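Local coordinates for L protein (CAS virus, PDB 5MV0), which probably cleaves capped host mRNAs with its N-terminal endonuclease domain, supplying primers for viral transcription by cap-snatching, at residues I60-E65 / H84-G89; S67-I72 / P80-I85; S119-Y124 / I140-E145. All coordinates share one frame; numbering follows the deposited sequence.

Overall arrangement
Interactions 1 and 3 reach the same sheet at its outermost strands within the chain, 60-61 and 137-145. Interactions 1 and 2 share His-84 and Ile-85, and their centres lie about 11 Å apart. Interaction 3 packs the helix 110-122 region on the edge strand 137-145, its centre about 13 Å from that of interaction 1 and 16 Å from that of interaction 2. Ile-85 and Pro-87 meet Tyr-124 of interaction 3, while Gln-83 reaches the carbonyl of Lys-123. One phosphate, probably from the crystallisation liquor, joins interactions 1 and 2 to Ser-119 of the second subunit, and another sits at Ser-119 of interaction 3. Asp-88 and Glu-103 are consistent with a PDDEXK nuclease centre.

Interaction 1: residues I60-E65 / H84-G89; sequences IHNTKE and HIVPDG. With PO4 (phosphate ion), chain F.
Asn-62 grips two successive carbonyls of the 84-89 loop, one with its backbone and one with its side chain. Its backbone N donates to Asp-88 O (2.9 Å), and the donor is tilted out of the carbonyl plane. Its ND2 donates to Pro-87 O at 2.9 Å, with an N-H...O angle of 158°; the donor lies in the plane of the carbonyl, and the acceptor lies close to that of the amide. Asn-62 has CG trans to its own N (chi1 -177°), which carries the amide across to the proline. A second bond from ND2, to Ile-66 O, fixes the rotation of this buried group. Val-86 CG1 packs against the amide, 3.7 Å from Asn-62 ND2, and also rests against Glu-65 CA at 3.8 Å. The backbones meet as a short antiparallel bridge, in which His-61 and Gly-89 form a non-hydrogen-bonded pair with their CA atoms 4.5 Å apart. Ile-60 O approaches Gly-89 CA to 3.0 Å. Beyond the bridge, residues Asn-62 to Glu-65 make a type I turn. The His-61 ring brings its CD2 edge to Asp-88 O, in the ring plane and 3.3 Å away, while its NE2 bonds to Glu-50. At the far end of the loop, His-84 ND1 donates to phosphate O2 (2.8 Å), which meets the ring edge in plane. The CB of Asp-88 points away from the 60-65 segment, and its OD2 accepts from Ala-104 N. Asp-88 and Gly-89 together face Leu-102 as a classic beta bulge. A Pro-Asp pair just before strand 89-93, beside Glu-103 on the next strand and near Glu-50, is consistent with the acidic centre of a PDDEXK nuclease, as in other arenavirus cap-snatching endonucleases.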
# COMPACT_ATOMS: atom_id res chain seq x y z
N ILE B 60 10.11 15.54 8.44
CA ILE B 60 10.25 14.78 7.20
C ILE B 60 10.94 13.45 7.50
O ILE B 60 12.00 13.42 8.12
CB ILE B 60 11.04 15.58 6.16
CG1 ILE B 60 10.28 16.86 5.78
CG2 ILE B 60 11.37 14.74 4.93
CD1 ILE B 60 11.17 17.88 5.12
N HIS B 61 10.35 12.36 7.03
CA HIS B 61 11.03 11.07 7.05
C HIS B 61 12.07 11.04 5.94
O HIS B 61 11.73 11.22 4.76
CB HIS B 61 10.03 9.93 6.88
CG HIS B 61 10.60 8.57 7.08
ND1 HIS B 61 10.01 7.43 6.55
CD2 HIS B 61 11.69 8.14 7.76
CE1 HIS B 61 10.72 6.37 6.88
NE2 HIS B 61 11.74 6.77 7.63
N ASN B 62 13.32 10.79 6.30
CA ASN B 62 14.46 11.00 5.39
C ASN B 62 14.72 9.77 4.50
O ASN B 62 15.80 9.18 4.51
CB ASN B 62 15.70 11.36 6.20
CG ASN B 62 16.90 11.68 5.34
OD1 ASN B 62 16.77 11.97 4.15
ND2 ASN B 62 18.09 11.64 5.94
N THR B 63 13.72 9.42 3.69
CA THR B 63 13.84 8.25 2.81
C THR B 63 14.82 8.46 1.66
O THR B 63 15.29 7.47 1.09
CB THR B 63 12.47 7.86 2.24
OG1 THR B 63 11.99 8.91 1.38
CG2 THR B 63 11.47 7.63 3.35
N LYS B 64 15.12 9.70 1.28
CA LYS B 64 16.15 9.88 0.27
C LYS B 64 17.55 9.83 0.87
O LYS B 64 18.52 9.90 0.12
CB LYS B 64 15.95 11.21 -0.46
CG LYS B 64 14.64 11.26 -1.24
CD LYS B 64 14.49 12.58 -1.93
CE LYS B 64 13.10 13.14 -1.79
NZ LYS B 64 13.03 14.45 -2.50
N GLU B 65 17.64 9.71 2.19
CA GLU B 65 18.89 9.51 2.91
C GLU B 65 19.89 10.63 2.63
O GLU B 65 21.07 10.39 2.39
CB GLU B 65 19.49 8.13 2.57
CG GLU B 65 18.53 7.00 2.93
CD GLU B 65 19.15 5.62 2.81
OE1 GLU B 65 20.20 5.47 2.16
OE2 GLU B 65 18.57 4.68 3.38
N HIS B 84 29.90 12.62 8.56
CA HIS B 84 28.83 12.04 7.76
C HIS B 84 27.82 11.39 8.69
O HIS B 84 28.16 10.48 9.44
CB HIS B 84 29.36 11.03 6.75
CG HIS B 84 28.26 10.31 6.03
ND1 HIS B 84 27.48 10.93 5.08
CD2 HIS B 84 27.78 9.06 6.17
CE1 HIS B 84 26.58 10.07 4.63
NE2 HIS B 84 26.73 8.93 5.28
N ILE B 85 26.58 11.88 8.64
CA ILE B 85 25.45 11.37 9.40
C ILE B 85 24.26 11.34 8.45
O ILE B 85 24.07 12.28 7.67
CB ILE B 85 25.14 12.24 10.63
CG1 ILE B 85 26.31 12.26 11.62
CG2 ILE B 85 23.87 11.76 11.33
CD1 ILE B 85 26.13 13.30 12.73
N VAL B 86 23.45 10.30 8.53
CA VAL B 86 22.16 10.24 7.85
C VAL B 86 21.08 10.11 8.91
O VAL B 86 20.85 9.02 9.45
CB VAL B 86 22.11 9.10 6.83
CG1 VAL B 86 20.71 9.00 6.22
CG2 VAL B 86 23.16 9.31 5.76
N PRO B 87 20.39 11.19 9.25
CA PRO B 87 19.34 11.10 10.28
C PRO B 87 18.11 10.39 9.74
O PRO B 87 17.84 10.36 8.54
CB PRO B 87 19.04 12.56 10.59
CG PRO B 87 19.28 13.26 9.27
CD PRO B 87 20.46 12.53 8.64
N ASP B 88 17.34 9.82 10.67
CA ASP B 88 16.09 9.18 10.27
C ASP B 88 15.05 10.20 9.81
O ASP B 88 14.23 9.90 8.93
CB ASP B 88 15.53 8.37 11.44
CG ASP B 88 16.38 7.19 11.78
OD1 ASP B 88 16.98 6.61 10.84
OD2 ASP B 88 16.45 6.84 12.98
N GLY B 89 15.07 11.39 10.39
CA GLY B 89 14.15 12.43 9.98
C GLY B 89 14.76 13.77 10.28
O GLY B 89 15.74 13.88 11.02
P PO4 F . 28.40 13.96 3.35
O1 PO4 F . 29.51 13.02 2.94
O2 PO4 F . 28.02 13.70 4.79
O3 PO4 F . 27.21 13.86 2.43
O4 PO4 F . 28.92 15.37 3.23

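Interaction 2: residues S67-I72 / P80-I85; sequences SLNMVI and PTFQHI. With PO4 (phosphate ion), chain F.
The 80-85 loop runs back past the first turn of helix 68-73, with CA atoms 5.4 Å apart at Leu-68 and Ile-85 and 6.2 Å apart at Asn-69 and Phe-82. Leu-68 N donates to Ile-85 O at 2.7 Å, tying the helix start to the loop end. Asn-69 clasps the backbone of Phe-82 at both polar atoms. Its OD1 accepts from Phe-82 N (2.9 Å) in the carbonyl plane, on a lone pair, whereas its ND2 donates to Phe-82 O (3.1 Å) from above that carbonyl's plane. The chi1 of Asn-69, -83°, sets CG beside its own N and opposite its carbonyl carbon, turning the amide toward the loop. The amide also meets the phosphate, ND2 to O4 at 2.8 Å. Ser-67 is the N-cap of the helix and forms a capping box with Met-70: its OG accepts from Met-70 N, and a weak N-H...S bond runs from Ser-67 N to Met-70 SD. The same hydroxyl donates to phosphate O3 (2.8 Å), so the anion sits at the helix N-terminus, where the helix dipole would probably stabilise it. Ser-119 of the second subunit also binds it. Water 1 joins Asn-69 N, Ile-85 N, Gln-83 O and phosphate O2. On the apolar side, Leu-68 and Ile-85 lie alongside one another through CD2 and CD1. Ile-72 crosses Phe-82 at about a right angle and presses CD1 to within 3.4 Å of CE2. His-130 meets the same ring edge-to-face.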
# COMPACT_ATOMS: atom_id res chain seq x y z
N SER B 67 22.32 13.57 3.86
CA SER B 67 23.20 13.60 5.01
C SER B 67 22.94 14.86 5.84
O SER B 67 22.25 15.79 5.41
CB SER B 67 24.66 13.56 4.57
OG SER B 67 24.94 14.71 3.81
N LEU B 68 23.55 14.90 7.02
CA LEU B 68 23.52 16.12 7.81
C LEU B 68 24.08 17.31 7.03
O LEU B 68 23.50 18.40 7.04
CB LEU B 68 24.31 15.91 9.10
CG LEU B 68 24.49 17.14 9.98
CD1 LEU B 68 23.14 17.57 10.48
CD2 LEU B 68 25.41 16.78 11.14
N ASN B 69 25.21 17.11 6.34
CA ASN B 69 25.80 18.19 5.56
C ASN B 69 24.80 18.75 4.55
O ASN B 69 24.73 19.96 4.34
CB ASN B 69 27.07 17.70 4.87
CG ASN B 69 28.30 17.75 5.78
OD1 ASN B 69 28.47 18.70 6.55
ND2 ASN B 69 29.14 16.74 5.70
N MET B 70 24.01 17.87 3.92
CA MET B 70 23.02 18.33 2.95
C MET B 70 21.85 19.02 3.62
O MET B 70 21.26 19.95 3.05
CB MET B 70 22.50 17.15 2.12
CG MET B 70 23.57 16.47 1.30
SD MET B 70 22.94 14.93 0.57
CE MET B 70 24.47 14.08 0.26
N VAL B 71 21.47 18.57 4.81
CA VAL B 71 20.44 19.27 5.56
C VAL B 71 20.89 20.70 5.85
O VAL B 71 20.15 21.66 5.63
CB VAL B 71 20.09 18.51 6.85
CG1 VAL B 71 19.14 19.35 7.72
CG2 VAL B 71 19.45 17.17 6.50
N ILE B 72 22.12 20.85 6.33
CA ILE B 72 22.61 22.17 6.68
C ILE B 72 22.79 23.02 5.43
O ILE B 72 22.56 24.24 5.46
CB ILE B 72 23.89 22.04 7.51
CG1 ILE B 72 23.54 21.38 8.85
CG2 ILE B 72 24.52 23.41 7.76
CD1 ILE B 72 24.73 20.82 9.60
N PRO B 80 31.32 24.55 7.40
CA PRO B 80 32.39 23.54 7.33
C PRO B 80 31.81 22.15 7.13
O PRO B 80 30.64 21.89 7.41
CB PRO B 80 33.08 23.66 8.69
CG PRO B 80 31.97 24.08 9.60
CD PRO B 80 31.14 25.04 8.78
N THR B 81 32.65 21.26 6.63
CA THR B 81 32.27 19.87 6.43
C THR B 81 32.12 19.18 7.78
O THR B 81 33.07 19.13 8.57
CB THR B 81 33.32 19.15 5.57
OG1 THR B 81 33.36 19.74 4.26
CG2 THR B 81 33.02 17.65 5.45
N PHE B 82 30.93 18.68 8.07
CA PHE B 82 30.71 17.93 9.29
C PHE B 82 30.92 16.44 9.05
O PHE B 82 31.10 15.98 7.92
CB PHE B 82 29.30 18.18 9.84
CG PHE B 82 29.06 19.59 10.27
CD1 PHE B 82 29.65 20.09 11.41
CD2 PHE B 82 28.25 20.43 9.52
CE1 PHE B 82 29.44 21.40 11.81
CE2 PHE B 82 28.04 21.74 9.91
CZ PHE B 82 28.64 22.22 11.06
N GLN B 83 30.90 15.69 10.14
CA GLN B 83 30.94 14.24 10.02
C GLN B 83 29.74 13.77 9.19
O GLN B 83 28.71 14.44 9.10
CB GLN B 83 30.92 13.59 11.40
CG GLN B 83 29.74 14.01 12.27
CD GLN B 83 30.05 15.24 13.13
OE1 GLN B 83 30.65 16.21 12.67
NE2 GLN B 83 29.63 15.19 14.39
N HIS B 84 29.90 12.62 8.56
CA HIS B 84 28.83 12.04 7.76
C HIS B 84 27.82 11.39 8.69
O HIS B 84 28.16 10.48 9.44
CB HIS B 84 29.36 11.03 6.75
CG HIS B 84 28.26 10.31 6.03
ND1 HIS B 84 27.48 10.93 5.08
CD2 HIS B 84 27.78 9.06 6.17
CE1 HIS B 84 26.58 10.07 4.63
NE2 HIS B 84 26.73 8.93 5.28
N ILE B 85 26.58 11.88 8.64
CA ILE B 85 25.45 11.37 9.40
C ILE B 85 24.26 11.34 8.45
O ILE B 85 24.07 12.28 7.67
CB ILE B 85 25.14 12.24 10.63
CG1 ILE B 85 26.31 12.26 11.62
CG2 ILE B 85 23.87 11.76 11.33
CD1 ILE B 85 26.13 13.30 12.73
P PO4 F . 28.40 13.96 3.35
O1 PO4 F . 29.51 13.02 2.94
O2 PO4 F . 28.02 13.70 4.79
O3 PO4 F . 27.21 13.86 2.43
O4 PO4 F . 28.92 15.37 3.23
O HOH W 1 26.78 14.58 6.93

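Interaction 3: residues S119-Y124 / I140-E145; sequences SDKLKY and IIVISE. With PO4 (phosphate ion), chain H.
Ile-140 reaches the Tyr-124 side chain with two of its branches. Its CG2 lies over one face of the ring, a CH-pi contact with CG2 4.3 Å from the Tyr-124 ring centroid and 21° off the normal. Its CD1 presses on Tyr-124 CB at 3.6 Å. With chi1 at -56°, Ile-140 has CG2 trans to its backbone N and CG1 beside that N, so that one methyl covers the ring while the longer branch reaches its root. Tyr-124 has its ring square to the CA-CB-CG plane (chi2 -90°), presenting a face to the strand, and the two side chains slide past each other in opposite directions. Lys-121 O sits at the ring edge, and the phenol OH bonds to Glu-103. Val-142 extends the packing by one strand repeat: CG1 touches Asp-120 CB at 3.9 Å, and CG2 approaches Lys-121 CB at 4.3 Å. Lys-121 runs extended to CE, with NZ a loose 4.4 Å from Ile-140 CD1. Asp-120 keeps its carboxylate clear of the valine: OD1 forms a salt bridge with Lys-116, and OD2 lies 2.8 Å from water 2, which also sits 3.0 Å from Ile-143 O. Helix 110-122 thus covers strand 137-145 within the crossover from its parallel neighbour, strand 98-106. No direct hydrogen bond links the two segments, which implies that aliphatic and CH-pi contacts hold residues 119-124 on the strand while the polar tips of Asp-120 and Tyr-124 turn toward Lys-116 and Glu-103.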
# COMPACT_ATOMS: atom_id res chain seq x y z
N SER B 119 24.87 6.11 21.84
CA SER B 119 25.61 5.97 20.59
C SER B 119 25.06 6.89 19.51
O SER B 119 25.82 7.47 18.73
CB SER B 119 25.56 4.52 20.11
OG SER B 119 24.24 4.19 19.72
N ASP B 120 23.73 7.05 19.45
CA ASP B 120 23.14 7.89 18.41
C ASP B 120 23.43 9.37 18.64
O ASP B 120 23.78 10.10 17.71
CB ASP B 120 21.63 7.66 18.33
CG ASP B 120 21.26 6.43 17.52
OD1 ASP B 120 22.17 5.76 16.96
OD2 ASP B 120 20.03 6.17 17.41
N LYS B 121 23.29 9.83 19.88
CA LYS B 121 23.55 11.24 20.15
C LYS B 121 25.02 11.58 19.98
O LYS B 121 25.36 12.69 19.58
CB LYS B 121 23.07 11.62 21.55
CG LYS B 121 22.82 13.12 21.68
CD LYS B 121 22.02 13.48 22.91
CE LYS B 121 21.63 14.95 22.89
NZ LYS B 121 22.80 15.84 22.62
N LEU B 122 25.92 10.63 20.24
CA LEU B 122 27.35 10.92 20.13
C LEU B 122 27.78 11.18 18.70
O LEU B 122 28.82 11.82 18.49
CB LEU B 122 28.16 9.78 20.73
CG LEU B 122 28.32 9.78 22.25
CD1 LEU B 122 29.00 8.50 22.72
CD2 LEU B 122 29.10 11.01 22.72
N LYS B 123 27.03 10.70 17.70
CA LYS B 123 27.38 10.99 16.31
C LYS B 123 27.48 12.48 16.06
O LYS B 123 28.24 12.92 15.20
CB LYS B 123 26.34 10.40 15.35
CG LYS B 123 26.09 8.91 15.45
CD LYS B 123 25.26 8.43 14.24
CE LYS B 123 23.91 9.13 14.17
NZ LYS B 123 23.06 8.56 13.08
N TYR B 124 26.69 13.27 16.79
CA TYR B 124 26.47 14.68 16.50
C TYR B 124 27.43 15.62 17.24
O TYR B 124 27.18 16.83 17.26
CB TYR B 124 25.02 15.04 16.82
CG TYR B 124 24.01 14.41 15.88
CD1 TYR B 124 23.61 15.07 14.73
CD2 TYR B 124 23.46 13.16 16.15
CE1 TYR B 124 22.69 14.50 13.87
CE2 TYR B 124 22.55 12.57 15.28
CZ TYR B 124 22.17 13.25 14.15
OH TYR B 124 21.25 12.70 13.27
N ILE B 140 18.38 17.83 18.52
CA ILE B 140 18.61 16.42 18.22
C ILE B 140 17.64 15.62 19.07
O ILE B 140 17.77 15.59 20.30
CB ILE B 140 20.06 16.01 18.51
CG1 ILE B 140 21.03 16.88 17.74
CG2 ILE B 140 20.27 14.52 18.18
CD1 ILE B 140 22.42 16.92 18.36
N ILE B 141 16.67 14.98 18.43
CA ILE B 141 15.70 14.14 19.13
C ILE B 141 16.11 12.69 18.91
O ILE B 141 16.23 12.22 17.77
CB ILE B 141 14.27 14.41 18.63
CG1 ILE B 141 13.96 15.90 18.81
CG2 ILE B 141 13.26 13.55 19.40
CD1 ILE B 141 12.57 16.33 18.33
N VAL B 142 16.34 11.98 20.01
CA VAL B 142 16.80 10.59 19.97
C VAL B 142 15.79 9.77 20.76
O VAL B 142 15.60 10.00 21.96
CB VAL B 142 18.22 10.45 20.54
CG1 VAL B 142 18.71 9.01 20.46
CG2 VAL B 142 19.17 11.38 19.80
N ILE B 143 15.14 8.83 20.08
CA ILE B 143 14.09 8.00 20.66
C ILE B 143 14.48 6.54 20.50
O ILE B 143 14.78 6.10 19.39
CB ILE B 143 12.73 8.28 19.98
CG1 ILE B 143 12.22 9.68 20.31
CG2 ILE B 143 11.68 7.22 20.35
CD1 ILE B 143 11.04 10.08 19.42
N SER B 144 14.46 5.79 21.60
CA SER B 144 14.65 4.35 21.54
C SER B 144 13.61 3.69 22.44
O SER B 144 13.63 3.88 23.66
CB SER B 144 16.07 3.95 21.97
OG SER B 144 16.29 2.58 21.72
N GLU B 145 12.73 2.89 21.84
CA GLU B 145 11.54 2.39 22.52
C GLU B 145 11.46 0.88 22.43
O GLU B 145 12.08 0.24 21.57
CB GLU B 145 10.29 3.06 21.94
CG GLU B 145 10.21 4.49 22.42
CD GLU B 145 9.16 5.31 21.74
OE1 GLU B 145 8.52 4.81 20.78
OE2 GLU B 145 8.98 6.47 22.16
P PO4 H . 25.60 0.82 18.41
O1 PO4 H . 25.51 -0.60 17.88
O2 PO4 H . 26.10 0.76 19.83
O3 PO4 H . 26.56 1.63 17.60
O4 PO4 H . 24.24 1.47 18.38
O HOH W 2 17.64 5.64 18.74